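Local coordinates for STAS/SEC14 domain-containing protein (Shewanella loihica PV-4, PDB 2Q3L) that is of unknown function but has a SpoIIAA-like STAS fold and may associate with membranes and bind a ligand, at residues S4-G12 with F24-Y35; K50-T61 with K83-G92. All blocks are in the same frame, centred on the assembly; numbering follows the deposited sequence.

Contact 1. Residues S4-G12 with F24-Y35; sequences SNLHGIAIG and FKAVGKLTHEDY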
loop_
_atom_site.group_PDB
_atom_site.type_symbol
_atom_site.label_atom_id
_atom_site.label_comp_id
_atom_site.label_asym_id
_atom_site.label_seq_id
_atom_site.Cartn_x
_atom_site.Cartn_y
_atom_site.Cartn_z
ATOM N N SER A 4 1.772 12.025 -0.476
ATOM C CA SER A 4 0.560 12.021 0.380
ATOM C C SER A 4 -0.713 11.868 -0.471
ATOM O O SER A 4 -1.688 12.572 -0.299
ATOM C CB SER A 4 0.522 13.249 1.288
ATOM O OG SER A 4 0.790 14.424 0.556
ATOM N N ASN A 5 -0.665 10.903 -1.381
ATOM C CA ASN A 5 -1.747 10.581 -2.302
ATOM C C ASN A 5 -3.068 10.158 -1.632
ATOM O O ASN A 5 -3.072 9.407 -0.661
ATOM C CB ASN A 5 -1.288 9.484 -3.301
ATOM C CG ASN A 5 -0.704 8.147 -2.600
ATOM O OD1 ASN A 5 0.335 8.178 -1.899
ATOM N ND2 ASN A 5 -1.348 6.983 -2.888
ATOM N N LEU A 6 -4.183 10.661 -2.146
ATOM C CA LEU A 6 -5.506 10.331 -1.610
ATOM C C LEU A 6 -5.959 8.970 -2.120
ATOM O O LEU A 6 -5.943 8.718 -3.333
ATOM C CB LEU A 6 -6.563 11.330 -2.081
ATOM C CG LEU A 6 -7.971 11.024 -1.552
ATOM C CD1 LEU A 6 -8.098 11.506 -0.115
ATOM C CD2 LEU A 6 -9.011 11.660 -2.401
ATOM N N HIS A 7 -6.447 8.132 -1.216
ATOM C CA HIS A 7 -6.954 6.815 -1.625
ATOM C C HIS A 7 -7.956 6.295 -0.637
ATOM O O HIS A 7 -8.048 6.791 0.477
ATOM C CB HIS A 7 -5.792 5.821 -1.773
ATOM C CG HIS A 7 -5.033 5.618 -0.503
ATOM N ND1 HIS A 7 -5.256 4.537 0.339
ATOM C CD2 HIS A 7 -4.083 6.373 0.091
ATOM C CE1 HIS A 7 -4.450 4.634 1.384
ATOM N NE2 HIS A 7 -3.740 5.746 1.266
ATOM N N GLY A 8 -8.730 5.318 -1.067
ATOM C CA GLY A 8 -9.671 4.639 -0.200
ATOM C C GLY A 8 -10.829 3.993 -0.916
ATOM O O GLY A 8 -11.003 4.138 -2.119
ATOM N N ILE A 9 -11.633 3.287 -0.139
ATOM C CA ILE A 9 -12.875 2.709 -0.633
ATOM C C ILE A 9 -13.972 3.239 0.242
ATOM O O ILE A 9 -13.877 3.153 1.457
ATOM C CB ILE A 9 -12.897 1.181 -0.567
ATOM C CG1 ILE A 9 -11.612 0.607 -1.160
ATOM C CG2 ILE A 9 -14.100 0.641 -1.271
ATOM C CD1 ILE A 9 -11.461 -0.902 -1.013
ATOM N N ALA A 10 -14.978 3.859 -0.384
ATOM C CA ALA A 10 -16.192 4.281 0.297
ATOM C C ALA A 10 -17.185 3.161 0.009
ATOM O O ALA A 10 -17.280 2.729 -1.130
ATOM C CB ALA A 10 -16.742 5.600 -0.297
ATOM N N ILE A 11 -17.886 2.694 1.037
ATOM C CA ILE A 11 -18.936 1.686 0.900
ATOM C C ILE A 11 -20.218 2.200 1.561
ATOM O O ILE A 11 -20.181 2.778 2.650
ATOM C CB ILE A 11 -18.534 0.301 1.467
ATOM C CG1 ILE A 11 -19.629 -0.729 1.218
ATOM C CG2 ILE A 11 -18.196 0.338 2.949
ATOM C CD1 ILE A 11 -19.184 -2.125 1.477
ATOM N N GLY A 12 -21.348 2.037 0.891
ATOM C CA GLY A 12 -22.605 2.424 1.479
ATOM C C GLY A 12 -23.751 1.678 0.834
ATOM O O GLY A 12 -23.552 0.997 -0.150
ATOM N N PHE A 24 -20.039 1.143 -3.945
ATOM C CA PHE A 24 -18.625 1.286 -3.653
ATOM C C PHE A 24 -18.081 2.383 -4.527
ATOM O O PHE A 24 -18.531 2.592 -5.662
ATOM C CB PHE A 24 -17.835 0.036 -4.032
ATOM C CG PHE A 24 -18.301 -1.216 -3.367
ATOM C CD1 PHE A 24 -19.359 -1.915 -3.881
ATOM C CD2 PHE A 24 -17.623 -1.721 -2.257
ATOM C CE1 PHE A 24 -19.780 -3.074 -3.280
ATOM C CE2 PHE A 24 -18.027 -2.893 -1.646
ATOM C CZ PHE A 24 -19.110 -3.567 -2.159
ATOM N N LYS A 25 -17.073 3.059 -4.010
ATOM C CA LYS A 25 -16.351 4.045 -4.772
ATOM C C LYS A 25 -14.904 3.877 -4.362
ATOM O O LYS A 25 -14.541 4.142 -3.212
ATOM C CB LYS A 25 -16.821 5.483 -4.549
ATOM C CG LYS A 25 -16.033 6.417 -5.460
ATOM C CD LYS A 25 -16.319 7.859 -5.291
ATOM C CE LYS A 25 -15.550 8.610 -6.407
ATOM N NZ LYS A 25 -15.746 10.027 -6.320
ATOM N N ALA A 26 -14.099 3.436 -5.323
ATOM C CA ALA A 26 -12.695 3.145 -5.133
ATOM C C ALA A 26 -11.863 4.308 -5.694
ATOM O O ALA A 26 -11.991 4.679 -6.868
ATOM C CB ALA A 26 -12.365 1.877 -5.832
ATOM N N VAL A 27 -11.010 4.872 -4.837
ATOM C CA VAL A 27 -10.233 6.055 -5.192
ATOM C C VAL A 27 -8.736 5.900 -4.963
ATOM O O VAL A 27 -8.300 5.436 -3.928
ATOM C CB VAL A 27 -10.700 7.248 -4.339
ATOM C CG1 VAL A 27 -9.895 8.490 -4.674
ATOM C CG2 VAL A 27 -12.200 7.483 -4.539
ATOM N N GLY A 28 -7.953 6.320 -5.940
ATOM C CA GLY A 28 -6.495 6.318 -5.822
ATOM C C GLY A 28 -5.899 4.940 -5.901
ATOM O O GLY A 28 -6.406 4.101 -6.619
ATOM N N LYS A 29 -4.816 4.727 -5.147
ATOM C CA LYS A 29 -4.083 3.464 -5.118
ATOM C C LYS A 29 -4.459 2.755 -3.817
ATOM O O LYS A 29 -4.062 3.157 -2.741
ATOM C CB LYS A 29 -2.579 3.765 -5.209
ATOM C CG LYS A 29 -1.664 2.530 -5.206
ATOM C CD LYS A 29 -1.831 1.631 -6.399
ATOM C CE LYS A 29 -0.558 0.813 -6.630
ATOM N NZ LYS A 29 -0.761 -0.310 -7.558
ATOM N N LEU A 30 -5.245 1.688 -3.946
ATOM C CA LEU A 30 -5.811 0.970 -2.810
ATOM C C LEU A 30 -4.751 0.137 -2.115
ATOM O O LEU A 30 -3.877 -0.444 -2.781
ATOM C CB LEU A 30 -6.963 0.060 -3.266
ATOM C CG LEU A 30 -8.060 0.755 -4.083
ATOM C CD1 LEU A 30 -9.222 -0.254 -4.312
ATOM C CD2 LEU A 30 -8.610 1.965 -3.407
ATOM N N THR A 31 -4.833 0.125 -0.783
ATOM C CA THR A 31 -3.927 -0.603 0.062
ATOM C C THR A 31 -4.709 -1.667 0.812
ATOM O O THR A 31 -5.938 -1.683 0.804
ATOM C CB THR A 31 -3.288 0.303 1.113
ATOM O OG1 THR A 31 -4.328 0.843 1.914
ATOM C CG2 THR A 31 -2.483 1.466 0.465
ATOM N N HIS A 32 -3.966 -2.580 1.413
ATOM C CA HIS A 32 -4.525 -3.603 2.244
ATOM C C HIS A 32 -5.318 -3.020 3.450
ATOM O O HIS A 32 -6.366 -3.544 3.854
ATOM C CB HIS A 32 -3.371 -4.475 2.717
ATOM C CG HIS A 32 -3.739 -5.403 3.822
ATOM N ND1 HIS A 32 -4.619 -6.457 3.646
ATOM C CD2 HIS A 32 -3.326 -5.462 5.111
ATOM C CE1 HIS A 32 -4.737 -7.114 4.784
ATOM N NE2 HIS A 32 -3.951 -6.551 5.682
ATOM N N GLU A 33 -4.818 -1.920 3.994
ATOM C CA GLU A 33 -5.462 -1.216 5.083
ATOM C C GLU A 33 -6.830 -0.715 4.617
ATOM O O GLU A 33 -7.755 -0.738 5.393
ATOM C CB GLU A 33 -4.604 -0.073 5.602
ATOM C CG GLU A 33 -3.288 -0.530 6.295
ATOM C CD GLU A 33 -2.228 -1.267 5.376
ATOM O OE1 GLU A 33 -2.115 -0.958 4.150
ATOM O OE2 GLU A 33 -1.483 -2.150 5.903
ATOM N N ASP A 34 -6.966 -0.330 3.349
ATOM C CA ASP A 34 -8.270 0.102 2.805
ATOM C C ASP A 34 -9.248 -1.059 2.773
ATOM O O ASP A 34 -10.414 -0.850 3.110
ATOM C CB ASP A 34 -8.144 0.745 1.402
ATOM C CG ASP A 34 -7.293 2.009 1.404
ATOM O OD1 ASP A 34 -7.116 2.611 2.489
ATOM O OD2 ASP A 34 -6.776 2.371 0.333
ATOM N N TYR A 35 -8.797 -2.251 2.328
ATOM C CA TYR A 35 -9.643 -3.449 2.324
ATOM C C TYR A 35 -10.002 -3.867 3.741
ATOM O O TYR A 35 -11.107 -4.326 3.991
ATOM C CB TYR A 35 -9.021 -4.601 1.511
ATOM C CG TYR A 35 -9.277 -4.416 0.042
ATOM C CD1 TYR A 35 -8.448 -3.598 -0.740
ATOM C CD2 TYR A 35 -10.409 -4.953 -0.546
ATOM C CE1 TYR A 35 -8.737 -3.346 -2.128
ATOM C CE2 TYR A 35 -10.694 -4.738 -1.923
ATOM C CZ TYR A 35 -9.847 -3.926 -2.693
ATOM O OH TYR A 35 -10.123 -3.719 -4.015
HETATM O O HOH W 1 -3.617 7.234 -4.488
HETATM O O HOH W 2 -1.679 4.332 -1.598
HETATM O O HOH W 3 -11.164 2.205 2.875
#

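Contact 2. Residues K50-T61 with K83-G92; sequences KTPEIVALIDIT and KEFKRVAIIG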
loop_
_atom_site.group_PDB
_atom_site.type_symbol
_atom_site.label_atom_id
_atom_site.label_comp_id
_atom_site.label_asym_id
_atom_site.label_seq_id
_atom_site.Cartn_x
_atom_site.Cartn_y
_atom_site.Cartn_z
ATOM N N LYS A 50 -27.194 -16.045 1.310
ATOM C CA LYS A 50 -26.536 -17.256 0.816
ATOM C C LYS A 50 -27.024 -17.574 -0.602
ATOM O O LYS A 50 -26.824 -18.686 -1.103
ATOM C CB LYS A 50 -26.847 -18.441 1.758
ATOM C CG LYS A 50 -26.519 -18.212 3.216
ATOM C CD LYS A 50 -27.002 -19.402 4.065
ATOM C CE LYS A 50 -26.900 -19.140 5.577
ATOM N NZ LYS A 50 -27.923 -18.164 6.039
ATOM N N THR A 51 -27.710 -16.617 -1.226
ATOM C CA THR A 51 -28.236 -16.809 -2.575
ATOM C C THR A 51 -27.892 -15.571 -3.387
ATOM O O THR A 51 -27.542 -14.535 -2.805
ATOM C CB THR A 51 -29.749 -17.039 -2.579
ATOM O OG1 THR A 51 -30.382 -16.032 -1.803
ATOM C CG2 THR A 51 -30.133 -18.434 -1.976
ATOM N N PRO A 52 -27.914 -15.691 -4.721
ATOM C CA PRO A 52 -27.525 -14.525 -5.561
ATOM C C PRO A 52 -28.590 -13.435 -5.570
ATOM O O PRO A 52 -29.408 -13.371 -6.460
ATOM C CB PRO A 52 -27.259 -15.128 -6.950
ATOM C CG PRO A 52 -27.596 -16.566 -6.876
ATOM C CD PRO A 52 -28.226 -16.892 -5.518
ATOM N N GLU A 53 -28.527 -12.563 -4.575
ATOM C CA GLU A 53 -29.550 -11.530 -4.356
ATOM C C GLU A 53 -29.085 -10.123 -4.414
ATOM O O GLU A 53 -29.880 -9.211 -4.547
ATOM C CB GLU A 53 -30.071 -11.658 -2.919
ATOM C CG GLU A 53 -30.649 -12.987 -2.598
ATOM C CD GLU A 53 -31.968 -13.268 -3.292
ATOM O OE1 GLU A 53 -32.417 -12.459 -4.155
ATOM O OE2 GLU A 53 -32.546 -14.322 -2.953
ATOM N N ILE A 54 -27.801 -9.941 -4.280
ATOM C CA ILE A 54 -27.266 -8.627 -4.155
ATOM C C ILE A 54 -26.945 -7.987 -5.486
ATOM O O ILE A 54 -26.436 -8.629 -6.406
ATOM C CB ILE A 54 -26.017 -8.688 -3.267
ATOM C CG1 ILE A 54 -26.404 -9.354 -1.960
ATOM C CG2 ILE A 54 -25.416 -7.292 -3.051
ATOM C CD1 ILE A 54 -25.267 -9.567 -1.078
ATOM N N VAL A 55 -27.233 -6.699 -5.573
ATOM C CA VAL A 55 -26.853 -5.953 -6.734
ATOM C C VAL A 55 -25.945 -4.846 -6.238
ATOM O O VAL A 55 -26.252 -4.197 -5.267
ATOM C CB VAL A 55 -28.077 -5.442 -7.564
ATOM C CG1 VAL A 55 -28.945 -6.632 -7.990
ATOM C CG2 VAL A 55 -28.928 -4.396 -6.824
ATOM N N ALA A 56 -24.816 -4.640 -6.899
ATOM C CA ALA A 56 -23.874 -3.569 -6.516
ATOM C C ALA A 56 -23.432 -2.645 -7.655
ATOM O O ALA A 56 -23.490 -3.009 -8.844
ATOM C CB ALA A 56 -22.620 -4.195 -5.888
ATOM N N LEU A 57 -23.028 -1.445 -7.265
ATOM C CA LEU A 57 -22.418 -0.458 -8.142
ATOM C C LEU A 57 -21.017 -0.191 -7.622
ATOM O O LEU A 57 -20.839 0.029 -6.418
ATOM C CB LEU A 57 -23.223 0.850 -8.147
ATOM C CG LEU A 57 -22.727 2.043 -9.010
ATOM C CD1 LEU A 57 -23.824 2.886 -9.508
ATOM C CD2 LEU A 57 -21.781 2.915 -8.238
ATOM N N ILE A 58 -20.026 -0.182 -8.515
ATOM C CA ILE A 58 -18.625 0.099 -8.131
ATOM C C ILE A 58 -18.144 1.192 -9.067
ATOM O O ILE A 58 -18.073 0.974 -10.280
ATOM C CB ILE A 58 -17.696 -1.131 -8.251
ATOM C CG1 ILE A 58 -18.323 -2.352 -7.567
ATOM C CG2 ILE A 58 -16.293 -0.832 -7.682
ATOM C CD1 ILE A 58 -17.525 -3.585 -7.705
ATOM N N ASP A 59 -17.915 2.377 -8.496
ATOM C CA ASP A 59 -17.426 3.546 -9.226
ATOM C C ASP A 59 -15.887 3.481 -9.129
ATOM O O ASP A 59 -15.290 3.556 -8.039
ATOM C CB ASP A 59 -18.045 4.834 -8.637
ATOM C CG ASP A 59 -17.491 6.131 -9.270
ATOM O OD1 ASP A 59 -16.432 6.111 -9.919
ATOM O OD2 ASP A 59 -18.101 7.202 -9.070
ATOM N N ILE A 60 -15.278 3.242 -10.283
ATOM C CA ILE A 60 -13.839 3.220 -10.418
ATOM C C ILE A 60 -13.334 4.415 -11.235
ATOM O O ILE A 60 -12.198 4.385 -11.706
ATOM C CB ILE A 60 -13.334 1.876 -11.049
ATOM C CG1 ILE A 60 -13.828 1.686 -12.496
ATOM C CG2 ILE A 60 -13.777 0.696 -10.177
ATOM C CD1 ILE A 60 -13.263 0.408 -13.154
ATOM N N THR A 61 -14.144 5.469 -11.360
ATOM C CA THR A 61 -13.753 6.647 -12.135
ATOM C C THR A 61 -12.471 7.342 -11.609
ATOM O O THR A 61 -11.731 7.965 -12.384
ATOM C CB THR A 61 -14.879 7.728 -12.213
ATOM O OG1 THR A 61 -15.224 8.198 -10.888
ATOM C CG2 THR A 61 -16.119 7.193 -12.917
ATOM N N LYS A 83 -20.481 -14.982 -5.086
ATOM C CA LYS A 83 -21.614 -15.802 -5.546
ATOM C C LYS A 83 -22.957 -15.169 -5.086
ATOM O O LYS A 83 -23.998 -15.444 -5.662
ATOM C CB LYS A 83 -21.422 -17.263 -5.035
ATOM C CG LYS A 83 -22.383 -18.344 -5.568
ATOM C CD LYS A 83 -22.287 -18.526 -7.089
ATOM C CE LYS A 83 -23.284 -19.585 -7.685
ATOM N NZ LYS A 83 -23.052 -20.988 -7.175
ATOM N N GLU A 84 -22.903 -14.328 -4.041
ATOM C CA GLU A 84 -24.082 -13.667 -3.503
ATOM C C GLU A 84 -24.532 -12.466 -4.299
ATOM O O GLU A 84 -25.605 -11.951 -4.058
ATOM C CB GLU A 84 -23.899 -13.307 -2.009
ATOM C CG GLU A 84 -24.146 -14.487 -1.103
ATOM C CD GLU A 84 -23.092 -15.572 -1.173
ATOM O OE1 GLU A 84 -21.932 -15.258 -0.812
ATOM O OE2 GLU A 84 -23.438 -16.742 -1.541
ATOM N N PHE A 85 -23.706 -12.030 -5.251
ATOM C CA PHE A 85 -24.038 -10.908 -6.161
ATOM C C PHE A 85 -24.563 -11.426 -7.489
ATOM O O PHE A 85 -23.851 -12.207 -8.158
ATOM C CB PHE A 85 -22.783 -10.088 -6.451
ATOM C CG PHE A 85 -22.273 -9.371 -5.261
ATOM C CD1 PHE A 85 -21.617 -10.039 -4.282
ATOM C CD2 PHE A 85 -22.481 -8.015 -5.106
ATOM C CE1 PHE A 85 -21.177 -9.383 -3.147
ATOM C CE2 PHE A 85 -22.021 -7.364 -3.984
ATOM C CZ PHE A 85 -21.394 -8.062 -3.009
ATOM N N LYS A 86 -25.787 -11.011 -7.872
ATOM C CA LYS A 86 -26.347 -11.375 -9.183
ATOM C C LYS A 86 -25.950 -10.399 -10.263
ATOM O O LYS A 86 -25.779 -10.800 -11.400
ATOM C CB LYS A 86 -27.872 -11.508 -9.186
ATOM C CG LYS A 86 -28.657 -10.350 -8.699
ATOM C CD LYS A 86 -30.143 -10.756 -8.716
ATOM C CE LYS A 86 -30.991 -9.739 -8.028
ATOM N NZ LYS A 86 -32.427 -10.159 -8.105
ATOM N N ARG A 87 -25.860 -9.106 -9.927
ATOM C CA ARG A 87 -25.428 -8.096 -10.894
ATOM C C ARG A 87 -24.513 -7.103 -10.262
ATOM O O ARG A 87 -24.736 -6.682 -9.142
ATOM C CB ARG A 87 -26.601 -7.324 -11.534
ATOM C CG ARG A 87 -27.557 -8.169 -12.340
ATOM C CD ARG A 87 -28.579 -7.277 -13.105
ATOM N NE ARG A 87 -29.579 -6.735 -12.181
ATOM C CZ ARG A 87 -30.649 -7.417 -11.753
ATOM N NH1 ARG A 87 -30.859 -8.652 -12.168
ATOM N NH2 ARG A 87 -31.519 -6.868 -10.902
ATOM N N VAL A 88 -23.495 -6.720 -11.022
ATOM C CA VAL A 88 -22.562 -5.680 -10.642
ATOM C C VAL A 88 -22.346 -4.688 -11.812
ATOM O O VAL A 88 -21.887 -5.043 -12.904
ATOM C CB VAL A 88 -21.220 -6.263 -10.162
ATOM C CG1 VAL A 88 -20.352 -5.161 -9.564
ATOM C CG2 VAL A 88 -21.481 -7.337 -9.118
ATOM N N ALA A 89 -22.675 -3.437 -11.551
ATOM C CA ALA A 89 -22.480 -2.347 -12.506
ATOM C C ALA A 89 -21.150 -1.672 -12.223
ATOM O O ALA A 89 -20.941 -1.229 -11.128
ATOM C CB ALA A 89 -23.576 -1.317 -12.353
ATOM N N ILE A 90 -20.278 -1.578 -13.228
ATOM C CA ILE A 90 -19.039 -0.860 -13.089
ATOM C C ILE A 90 -19.142 0.494 -13.771
ATOM O O ILE A 90 -19.473 0.567 -14.915
ATOM C CB ILE A 90 -17.883 -1.616 -13.732
ATOM C CG1 ILE A 90 -17.807 -3.051 -13.169
ATOM C CG2 ILE A 90 -16.582 -0.877 -13.515
ATOM C CD1 ILE A 90 -17.631 -3.130 -11.707
ATOM N N ILE A 91 -18.827 1.556 -13.052
ATOM C CA ILE A 91 -18.864 2.907 -13.581
ATOM C C ILE A 91 -17.446 3.404 -13.738
ATOM O O ILE A 91 -16.720 3.525 -12.764
ATOM C CB ILE A 91 -19.665 3.834 -12.669
ATOM C CG1 ILE A 91 -21.099 3.330 -12.638
ATOM C CG2 ILE A 91 -19.642 5.289 -13.184
ATOM C CD1 ILE A 91 -22.046 4.232 -11.951
ATOM N N GLY A 92 -17.043 3.660 -14.974
ATOM C CA GLY A 92 -15.704 4.169 -15.228
ATOM C C GLY A 92 -15.652 4.928 -16.534
ATOM O O GLY A 92 -16.658 5.449 -16.994
#

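Contact 1. Residues S4-G12 with F24-Y35
G8 and A10 pair with V27 and K25 through four backbone hydrogen bonds, and the axes of 7-12 and 24-27 run antiparallel at 175° and approach to 4.6 Å. This is the N-terminal beta hairpin of the SpoIIAA-like fold, with 7-16 as the outermost strand of the sheet within the chain. I9 and I11 lie on the same face as F24 and A26. I9 sets CD1 over the centre of the Y35 ring, a CH-pi contact of 3.8 Å to the centroid. Its CG1 meets the methyls of L30. I11 lies alongside F24, and its CD1 reaches F24 CE2 at 3.4 Å. M38 of helix 32-45 packs on both isoleucines.

At the other end the chain turns a corner at G28 and K29, and helix 32-45 begins after T31. T31 is the N-cap and forms a capping box with D34: D34 N donates to T31 OG1, and T31 N to D34 OD2. Two ordered waters link N5 ND2 to the backbone of K29. H7 and G8 also pair with a strand of the second subunit, where N5 OD1 and H7 NE2 bond H7 NE2 and N5 OD1 of that subunit. With chi1 at 60°, CG of H7 sits between its backbone N and carbonyl carbon. This turns the ND1 edge of the ring to D34, and H7 ND1 donates to the syn lone pair of D34 OD2 at 2.6 Å, with the oxygen in the ring plane.

Contact 2. Residues K50-T61 with K83-G92
I54, A56, I58 and I60 carry the backbone ladder to the strand of K83-G92. The axes of 54-60 and 87-91 are parallel, 13° apart in direction. A56 N donates to R87 O, I58 N to A89 O and I60 N to I91 O, while A89 N and I91 N donate back to A56 O and I58 O. A beta bulge shifts the register between I54 and V55. There I54 N bonds E84 O at 3.0 Å and K86 N bonds I54 O.

One face carries I54, A56, I58, F85, V88 and I90. I54 CB lies over the F85 ring, offset toward its rim, in a CH-pi contact. A56 CB meets the edge of the same ring, 3.7 Å from F85 CE2. I58 CD1 rests on V88 CG1 at 3.7 Å, and I58 runs alongside I90. On the other face L57 CD1 is pressed tightly against I91 CD1, only 3.3 Å away. V55 CG1 lies over one face of the R87 guanidinium, 3.9 Å from R87 NH2.

D59 forms an Asx turn where the chain turns a corner at T61. Its CG stands anti to the backbone N (chi1 175°), and OD1 accepts from T61 N at 2.8 Å and from T61 OG1 at 2.6 Å. An alanine at D59 is likely to leave T61 N and its hydroxyl without this acceptor and the turn less firmly held.

The pairing joins the two strands of a beta-alpha-beta unit whose crossover is helix 68-81. L122 and L125 of helix 118-125 pack on L57 and V55, and R87 NE bonds L125 O. Strand 19-30 flanks 54-66 on one side, and strand 111-115 flanks 85-91 on the other.

Both contacts belong to one mixed sheet and lie about 17 Å apart, centre to centre. They meet where strands 19-30 and 54-66 are neighbours: F24 N probably bonds L57 O at 2.8 Å, and F24 O probably bonds D59 N at 2.9 Å. Both are partly buried. Contact 1, an antiparallel hairpin at the edge of the chain's sheet, is centred about 11 Å from the centre of the chain. Contact 2, a parallel pair, is centred about 6 Å from it, and no other protein chain touches its segments. Its middle is largely aliphatic, with solvent-exposed residues toward its ends. Contact 1 instead adds a buried histidine-carboxylate bond, bridging waters and a dimer interface.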